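Putative 5-dehydro-2-deoxygluconokinase (Bacillus halodurans C-125, PDB 2QCV) probably phosphorylates 5-dehydro-2-deoxy-D-gluconate with ATP, a step of myo-inositol breakdown, as a member of the PfkB family of carbohydrate kinases. Local coordinates at residues A20-N25 against H97-A102; N49-S54 against S78-V83; K66-Q71 against D120-Y125. All coordinates share one frame; numbering follows the deposited sequence.

From the N terminus, contact 1 starts at strand 21-26, after strand 12-17, and joins it to 97-102, where strand 101-106 begins. The closed loop holds helix 46-56, strand 61-67 and helix 71-82. Contact 2 lies wholly within it and packs the first helix against the second. Contact 3 starts from the end of strand 61-67 and reaches 120-125, beyond the loop, so it crosses both other contacts. Contacts 1 and 3 adjoin: Thr99 packs on Ala68. Contacts 1 and 2 meet where Ala20 touches Met80. Contact 1 joins strands of the small sheet, contact 2 two helices beside the large one, and contact 3 strand 61-67 of the large sheet to the loop after strand 111-117.

Contact 1: A20-N25 against H97-A102; sequences ACIDLN and HKTGLA
Ala102 O takes the shortest bond here, from Leu24 N at 2.8 Å and almost straight at 178°. One step back, Ala102 N gives its hydrogen to Ile22 O at 2.9 Å. Leu101 CA lies 3.3 Å from Ile22 O and adds a CA-H...O contact. Ile22 N then reaches Gly100 O at 3.1 Å. The ladder is parallel and pairs Ile22 with Leu101 and Asp23 with Ala102. It forms the middle of the four-stranded sheet, the small lid-like sheet of PfkB kinases, with strands 38-44 and 111-117 at its edges. On one face Ile22 and Leu101 lie side by side and point the same way, with Leu101 CD2 3.7 Å from Ile22 CB. Leu101 also packs on Leu101 of the second subunit. On the other face Asp23 OD1 stands 3.4 Å from Ala102 CB. The Asp23 carboxylate carbon is anti to the carbonyl carbon (chi1 -77°), which carries OD1 across to that methyl. Before the ladder starts, Thr99 turns its methyl inward. Thr99 CG2 sits 3.6 Å from Cys21 CA and also touches CG1 of Ile22. Helix 71-82 covers this end through Ile76, which touches Ala20 and Thr99.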
loop_
_atom_site.group_PDB
_atom_site.type_symbol
_atom_site.label_atom_id
_atom_site.label_comp_id
_atom_site.label_asym_id
_atom_site.label_seq_id
_atom_site.Cartn_x
_atom_site.Cartn_y
_atom_site.Cartn_z
ATOM N N ALA A 20 7.968 22.002 -1.923
ATOM C CA ALA A 20 8.864 22.562 -2.926
ATOM C C ALA A 20 9.095 21.440 -3.927
ATOM O O ALA A 20 9.537 20.338 -3.552
ATOM C CB ALA A 20 10.175 23.031 -2.324
ATOM N N CYS A 21 8.710 21.666 -5.185
ATOM C CA CYS A 21 8.812 20.606 -6.164
ATOM C C CYS A 21 9.379 21.149 -7.480
ATOM O O CYS A 21 9.936 22.233 -7.529
ATOM C CB CYS A 21 7.437 19.955 -6.340
ATOM S SG CYS A 21 6.256 21.037 -6.982
ATOM N N ILE A 22 9.281 20.343 -8.523
ATOM C CA ILE A 22 9.730 20.727 -9.864
ATOM C C ILE A 22 8.537 21.045 -10.739
ATOM O O ILE A 22 7.608 20.243 -10.879
ATOM C CB ILE A 22 10.531 19.602 -10.514
ATOM C CG1 ILE A 22 11.787 19.300 -9.667
ATOM C CG2 ILE A 22 10.945 19.967 -12.007
ATOM C CD1 ILE A 22 12.738 20.488 -9.609
ATOM N N ASP A 23 8.596 22.209 -11.364
ATOM C CA ASP A 23 7.689 22.550 -12.448
ATOM C C ASP A 23 8.454 22.382 -13.772
ATOM O O ASP A 23 9.616 22.802 -13.915
ATOM C CB ASP A 23 7.208 23.983 -12.331
ATOM C CG ASP A 23 6.132 24.177 -11.265
ATOM O OD1 ASP A 23 5.706 23.206 -10.609
ATOM O OD2 ASP A 23 5.734 25.337 -11.100
ATOM N N LEU A 24 7.791 21.748 -14.722
ATOM C CA LEU A 24 8.318 21.551 -16.068
ATOM C C LEU A 24 7.359 22.300 -16.989
ATOM O O LEU A 24 6.268 21.847 -17.302
ATOM C CB LEU A 24 8.444 20.068 -16.370
ATOM C CG LEU A 24 9.592 19.415 -15.553
ATOM C CD1 LEU A 24 9.446 17.916 -15.361
ATOM C CD2 LEU A 24 10.909 19.748 -16.177
ATOM N N ASN A 25 7.803 23.480 -17.379
ATOM C CA ASN A 25 7.030 24.385 -18.172
ATOM C C ASN A 25 7.261 24.237 -19.666
ATOM O O ASN A 25 8.376 24.278 -20.134
ATOM C CB ASN A 25 7.370 25.807 -17.757
ATOM C CG ASN A 25 6.982 26.075 -16.318
ATOM O OD1 ASN A 25 7.830 26.409 -15.495
ATOM N ND2 ASN A 25 5.705 25.858 -15.993
ATOM N N HIS A 97 11.873 8.465 -1.702
ATOM C CA HIS A 97 10.747 9.207 -2.284
ATOM C C HIS A 97 11.191 10.265 -3.289
ATOM O O HIS A 97 12.196 10.924 -3.104
ATOM C CB HIS A 97 9.894 9.853 -1.198
ATOM C CG HIS A 97 9.308 8.862 -0.242
ATOM N ND1 HIS A 97 9.584 8.887 1.108
ATOM C CD2 HIS A 97 8.490 7.798 -0.447
ATOM C CE1 HIS A 97 8.934 7.899 1.698
ATOM N NE2 HIS A 97 8.274 7.218 0.778
ATOM N N LYS A 98 10.422 10.394 -4.361
ATOM C CA LYS A 98 10.691 11.315 -5.463
ATOM C C LYS A 98 10.056 12.674 -5.235
ATOM O O LYS A 98 9.074 12.803 -4.505
ATOM C CB LYS A 98 10.110 10.738 -6.766
ATOM C CG LYS A 98 10.589 9.367 -7.112
ATOM C CD LYS A 98 12.025 9.350 -7.515
ATOM C CE LYS A 98 12.471 7.895 -7.737
ATOM N NZ LYS A 98 13.829 7.855 -8.214
ATOM N N THR A 99 10.610 13.680 -5.906
ATOM C CA THR A 99 10.059 15.019 -5.928
ATOM C C THR A 99 8.785 15.076 -6.740
ATOM O O THR A 99 8.701 14.487 -7.819
ATOM C CB THR A 99 11.092 16.009 -6.558
ATOM O OG1 THR A 99 12.399 15.801 -5.984
ATOM C CG2 THR A 99 10.649 17.493 -6.398
ATOM N N GLY A 100 7.769 15.780 -6.254
ATOM C CA GLY A 100 6.593 15.967 -7.110
ATOM C C GLY A 100 6.928 16.746 -8.363
ATOM O O GLY A 100 7.883 17.535 -8.385
ATOM N N LEU A 101 6.165 16.511 -9.422
ATOM C CA LEU A 101 6.419 17.118 -10.738
ATOM C C LEU A 101 5.126 17.692 -11.268
ATOM O O LEU A 101 4.065 17.041 -11.211
ATOM C CB LEU A 101 6.897 16.079 -11.773
ATOM C CG LEU A 101 8.178 15.301 -11.495
ATOM C CD1 LEU A 101 8.426 14.203 -12.565
ATOM C CD2 LEU A 101 9.355 16.255 -11.410
ATOM N N ALA A 102 5.207 18.901 -11.796
ATOM C CA ALA A 102 4.057 19.502 -12.468
ATOM C C ALA A 102 4.462 19.804 -13.906
ATOM O O ALA A 102 5.290 20.665 -14.130
ATOM C CB ALA A 102 3.635 20.776 -11.728
#

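Contact 2: N49-S54 against S78-V83; sequences NIVIGS and SYMRGV
Two helices flanking the large sheet of the ribokinase-like fold, 46-56 and 71-82, meet here; between 49-54 and 78-83 no hydrogen bond is made, and apolar side chains carry the contact. Their short segments run 30° apart in direction, and the axes come no closer than 10.5 Å. Ile52 takes the middle of the contact and buries the most surface. Its CD1 meets the Tyr79 ring at the edge, near the ring plane, with CD1 3.9 Å from Tyr79 CE2. The two side chains cross at about a right angle. The Tyr79 ring carbon CG is anti to the backbone N (chi1 -177°), which swings the ring edge toward helix 46-56. The other branch of Ile52 is also used: Ile52 CG2 rests 4.1 Å from Val83 CG2. Val83 follows the last turn of helix 71-82, and its backbone O accepts a bond from Ser55 OG, a polar tie beside this apolar patch. The two helices belong to successive beta-alpha units around strand 61-67, and Phe63 of that strand touches both Val51 and Met80. An alanine in place of Ile52 would probably open a gap between the helices and leave the edge of Tyr79 and the methyl of Val83 without their partner. Toward the sheet, Met80, modelled as selenomethionine, bends its chain at chi3 (88°) to bring CE to Val51. Met80 CE lies 3.4 Å from Val51 CG2, tighter than usual for two carbons. Met80 CG also lies 4.3 Å from Ile52 CD1. Val85, in the loop after helix 71-82, touches Val51 and Met80.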
loop_
_atom_site.group_PDB
_atom_site.type_symbol
_atom_site.label_atom_id
_atom_site.label_comp_id
_atom_site.label_asym_id
_atom_site.label_seq_id
_atom_site.Cartn_x
_atom_site.Cartn_y
_atom_site.Cartn_z
ATOM N N ASN A 49 6.975 28.784 -4.059
ATOM C CA ASN A 49 6.767 29.955 -4.892
ATOM C C ASN A 49 6.575 31.210 -4.058
ATOM O O ASN A 49 7.043 32.296 -4.423
ATOM C CB ASN A 49 5.510 29.789 -5.763
ATOM C CG ASN A 49 5.689 28.829 -6.864
ATOM O OD1 ASN A 49 6.824 28.501 -7.270
ATOM N ND2 ASN A 49 4.546 28.330 -7.382
ATOM N N ILE A 50 5.845 31.074 -2.957
ATOM C CA ILE A 50 5.554 32.238 -2.112
ATOM C C ILE A 50 6.872 32.734 -1.484
ATOM O O ILE A 50 7.141 33.936 -1.484
ATOM C CB ILE A 50 4.482 31.940 -1.033
ATOM C CG1 ILE A 50 3.129 31.720 -1.708
ATOM C CG2 ILE A 50 4.362 33.118 -0.002
ATOM C CD1 ILE A 50 2.020 31.224 -0.747
ATOM N N VAL A 51 7.699 31.833 -0.976
ATOM C CA VAL A 51 8.979 32.287 -0.387
ATOM C C VAL A 51 9.986 32.799 -1.421
ATOM O O VAL A 51 10.703 33.740 -1.137
ATOM C CB VAL A 51 9.665 31.313 0.599
ATOM C CG1 VAL A 51 8.728 31.057 1.824
ATOM C CG2 VAL A 51 10.157 30.024 -0.074
ATOM N N ILE A 52 10.029 32.206 -2.601
ATOM C CA ILE A 52 10.896 32.702 -3.671
ATOM C C ILE A 52 10.428 34.092 -4.128
ATOM O O ILE A 52 11.228 35.038 -4.310
ATOM C CB ILE A 52 10.913 31.736 -4.858
ATOM C CG1 ILE A 52 11.576 30.385 -4.485
ATOM C CG2 ILE A 52 11.697 32.364 -6.065
ATOM C CD1 ILE A 52 11.341 29.217 -5.526
ATOM N N GLY A 53 9.120 34.253 -4.301
ATOM C CA GLY A 53 8.584 35.563 -4.631
ATOM C C GLY A 53 8.858 36.604 -3.548
ATOM O O GLY A 53 9.171 37.765 -3.821
ATOM N N SER A 54 8.697 36.214 -2.295
ATOM C CA SER A 54 8.967 37.088 -1.182
ATOM C C SER A 54 10.420 37.551 -1.153
ATOM O O SER A 54 10.688 38.730 -0.876
ATOM C CB SER A 54 8.635 36.393 0.156
ATOM O OG SER A 54 7.236 36.135 0.236
ATOM N N SER A 78 19.534 24.318 -3.997
ATOM C CA SER A 78 20.502 25.249 -4.532
ATOM C C SER A 78 19.868 26.505 -5.110
ATOM O O SER A 78 20.404 27.608 -4.937
ATOM C CB SER A 78 21.383 24.547 -5.564
ATOM O OG SER A 78 22.051 23.471 -4.928
ATOM N N TYR A 79 18.739 26.340 -5.802
ATOM C CA TYR A 79 18.001 27.461 -6.357
ATOM C C TYR A 79 17.444 28.373 -5.252
ATOM O O TYR A 79 17.619 29.597 -5.287
ATOM C CB TYR A 79 16.831 26.989 -7.237
ATOM C CG TYR A 79 16.134 28.176 -7.869
ATOM C CD1 TYR A 79 16.614 28.744 -9.037
ATOM C CD2 TYR A 79 15.051 28.774 -7.260
ATOM C CE1 TYR A 79 16.007 29.863 -9.590
ATOM C CE2 TYR A 79 14.448 29.890 -7.801
ATOM C CZ TYR A 79 14.941 30.434 -8.965
ATOM O OH TYR A 79 14.317 31.535 -9.509
HETATM N N MSE A 80 16.723 27.791 -4.292
HETATM C CA MSE A 80 16.178 28.584 -3.198
HETATM C C MSE A 80 17.266 29.335 -2.436
HETATM O O MSE A 80 17.117 30.519 -2.159
HETATM C CB MSE A 80 15.357 27.672 -2.283
HETATM C CG MSE A 80 14.149 27.140 -3.011
HETATM SE SE MSE A 80 13.025 25.978 -1.864
HETATM C CE MSE A 80 11.965 27.407 -1.172
ATOM N N ARG A 81 18.366 28.658 -2.118
ATOM C CA ARG A 81 19.495 29.284 -1.466
ATOM C C ARG A 81 20.067 30.415 -2.323
ATOM O O ARG A 81 20.396 31.494 -1.823
ATOM C CB ARG A 81 20.584 28.259 -1.176
ATOM C CG ARG A 81 21.830 28.881 -0.542
ATOM C CD ARG A 81 22.635 27.868 0.201
ATOM N NE ARG A 81 22.783 26.637 -0.562
ATOM C CZ ARG A 81 23.654 26.441 -1.541
ATOM N NH1 ARG A 81 24.505 27.390 -1.898
ATOM N NH2 ARG A 81 23.668 25.269 -2.171
ATOM N N GLY A 82 20.148 30.174 -3.620
ATOM C CA GLY A 82 20.716 31.152 -4.539
ATOM C C GLY A 82 19.863 32.396 -4.671
ATOM O O GLY A 82 20.387 33.439 -5.003
ATOM N N VAL A 83 18.546 32.307 -4.442
ATOM C CA VAL A 83 17.699 33.493 -4.461
ATOM C C VAL A 83 17.450 34.088 -3.060
ATOM O O VAL A 83 16.636 35.012 -2.896
ATOM C CB VAL A 83 16.343 33.280 -5.185
ATOM C CG1 VAL A 83 16.588 32.893 -6.581
ATOM C CG2 VAL A 83 15.449 32.235 -4.468
#

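Contact 3: K66-Q71 against D120-Y125; sequences KIADDQ and DVADLY
Lys66 lies along the short 3-10 turn 122-124 and ends on a backbone oxygen. Lys66 NZ donates to Tyr125 O at 2.8 Å. It arrives from above the carbonyl plane, 56° out of it. The chain runs nearly straight from CA to CD, with CG anti to the backbone N (chi1 180°), and then bends at chi3 (-80°) to bring NZ round to the oxygen. On the way its methylenes pass over the turn: Lys66 CG is 3.3 Å from Ala122 O, and Lys66 CD is 3.8 Å from Tyr125 CB. A salt bridge to Glu130 gives the buried ammonium a charged partner. Ala122 CB packs 3.8 Å from Ala68 N. This is the close part of the contact. The fit is looser between the methyls of Ala68 and Ala122, whose CB atoms are 4.4 Å apart. On the other flank Asp123 CA makes a CA-H...O contact with Lys66 O at 3.5 Å, and a water lies beside it. The water accepts from Lys66 N at 3.0 Å and lies 2.7 Å from Asp123 O, within bonding reach. The Asp123 carboxylate leads away from Lys66 and pairs with Arg19. The contact thus pins the loop between strand 111-117 and helix 133-136 to the end of strand 61-67. Strand 90-92 flanks Lys66 and Ile67, and Asp70 N-caps helix 71-82 just beyond.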
loop_
_atom_site.group_PDB
_atom_site.type_symbol
_atom_site.label_atom_id
_atom_site.label_comp_id
_atom_site.label_asym_id
_atom_site.label_seq_id
_atom_site.Cartn_x
_atom_site.Cartn_y
_atom_site.Cartn_z
ATOM N N LYS A 66 10.426 18.846 2.992
ATOM C CA LYS A 66 11.203 17.669 2.669
ATOM C C LYS A 66 11.422 17.582 1.177
ATOM O O LYS A 66 10.504 17.832 0.376
ATOM C CB LYS A 66 10.541 16.426 3.198
ATOM C CG LYS A 66 11.275 15.121 2.904
ATOM C CD LYS A 66 10.835 13.959 3.796
ATOM C CE LYS A 66 11.486 14.013 5.194
ATOM N NZ LYS A 66 10.938 12.920 6.101
ATOM N N ILE A 67 12.665 17.259 0.835
ATOM C CA ILE A 67 13.115 17.164 -0.556
ATOM C C ILE A 67 13.755 15.780 -0.817
ATOM O O ILE A 67 14.225 15.109 0.098
ATOM C CB ILE A 67 14.125 18.298 -0.913
ATOM C CG1 ILE A 67 15.356 18.276 0.003
ATOM C CG2 ILE A 67 13.435 19.671 -0.905
ATOM C CD1 ILE A 67 16.521 19.251 -0.371
ATOM N N ALA A 68 13.766 15.367 -2.075
ATOM C CA ALA A 68 14.334 14.069 -2.487
ATOM C C ALA A 68 15.863 14.098 -2.414
ATOM O O ALA A 68 16.500 15.141 -2.533
ATOM C CB ALA A 68 13.862 13.733 -3.926
ATOM N N ASP A 69 16.439 12.940 -2.192
ATOM C CA ASP A 69 17.888 12.752 -2.199
ATOM C C ASP A 69 18.356 12.457 -3.599
ATOM O O ASP A 69 18.815 11.340 -3.897
ATOM C CB ASP A 69 18.215 11.590 -1.288
ATOM C CG ASP A 69 19.683 11.450 -1.012
ATOM O OD1 ASP A 69 20.439 12.424 -1.196
ATOM O OD2 ASP A 69 20.067 10.339 -0.630
ATOM N N ASP A 70 18.250 13.452 -4.452
ATOM C CA ASP A 70 18.594 13.324 -5.855
ATOM C C ASP A 70 18.800 14.686 -6.494
ATOM O O ASP A 70 18.764 15.727 -5.813
ATOM C CB ASP A 70 17.545 12.485 -6.601
ATOM C CG ASP A 70 16.166 13.138 -6.686
ATOM O OD1 ASP A 70 16.001 14.370 -6.679
ATOM O OD2 ASP A 70 15.190 12.371 -6.782
ATOM N N GLN A 71 19.022 14.691 -7.810
ATOM C CA GLN A 71 19.306 15.946 -8.531
ATOM C C GLN A 71 18.169 16.940 -8.509
ATOM O O GLN A 71 18.396 18.145 -8.571
ATOM C CB GLN A 71 19.703 15.688 -9.977
ATOM C CG GLN A 71 20.955 14.817 -10.109
ATOM C CD GLN A 71 20.664 13.351 -10.243
ATOM O OE1 GLN A 71 19.757 12.827 -9.615
ATOM N NE2 GLN A 71 21.480 12.654 -11.061
ATOM N N ASP A 120 3.009 9.682 -3.192
ATOM C CA ASP A 120 4.150 9.324 -2.338
ATOM C C ASP A 120 5.366 10.176 -2.602
ATOM O O ASP A 120 6.508 9.719 -2.512
ATOM C CB ASP A 120 4.494 7.841 -2.467
ATOM C CG ASP A 120 3.427 6.965 -1.855
ATOM O OD1 ASP A 120 2.845 7.358 -0.814
ATOM O OD2 ASP A 120 3.156 5.896 -2.420
ATOM N N VAL A 121 5.124 11.441 -2.884
ATOM C CA VAL A 121 6.229 12.350 -3.130
ATOM C C VAL A 121 6.888 12.764 -1.815
ATOM O O VAL A 121 6.243 12.717 -0.739
ATOM C CB VAL A 121 5.811 13.563 -4.018
ATOM C CG1 VAL A 121 5.521 13.070 -5.416
ATOM C CG2 VAL A 121 4.685 14.457 -3.437
ATOM N N ALA A 122 8.168 13.138 -1.904
ATOM C CA ALA A 122 8.976 13.476 -0.752
ATOM C C ALA A 122 8.312 14.529 0.155
ATOM O O ALA A 122 8.395 14.417 1.371
ATOM C CB ALA A 122 10.364 13.944 -1.191
ATOM N N ASP A 123 7.699 15.564 -0.415
ATOM C CA ASP A 123 7.201 16.661 0.439
ATOM C C ASP A 123 6.118 16.230 1.425
ATOM O O ASP A 123 5.939 16.874 2.450
ATOM C CB ASP A 123 6.781 17.866 -0.356
ATOM C CG ASP A 123 5.565 17.610 -1.244
ATOM O OD1 ASP A 123 4.442 17.602 -0.725
ATOM O OD2 ASP A 123 5.745 17.526 -2.465
ATOM N N LEU A 124 5.433 15.139 1.104
ATOM C CA LEU A 124 4.351 14.629 1.934
ATOM C C LEU A 124 4.861 13.816 3.113
ATOM O O LEU A 124 4.087 13.536 4.011
ATOM C CB LEU A 124 3.375 13.791 1.093
ATOM C CG LEU A 124 2.599 14.558 0.005
ATOM C CD1 LEU A 124 1.748 13.552 -0.833
ATOM C CD2 LEU A 124 1.770 15.639 0.621
ATOM N N TYR A 125 6.154 13.477 3.128
ATOM C CA TYR A 125 6.770 12.740 4.222
ATOM C C TYR A 125 7.449 13.617 5.273
ATOM O O TYR A 125 8.095 13.097 6.159
ATOM C CB TYR A 125 7.743 11.693 3.651
ATOM C CG TYR A 125 6.947 10.582 3.042
ATOM C CD1 TYR A 125 6.459 9.569 3.855
ATOM C CD2 TYR A 125 6.566 10.602 1.700
ATOM C CE1 TYR A 125 5.675 8.582 3.364
ATOM C CE2 TYR A 125 5.768 9.576 1.171
ATOM C CZ TYR A 125 5.325 8.579 2.019
ATOM O OH TYR A 125 4.548 7.546 1.568
HETATM O O HOH W 1 7.492 19.089 2.789
#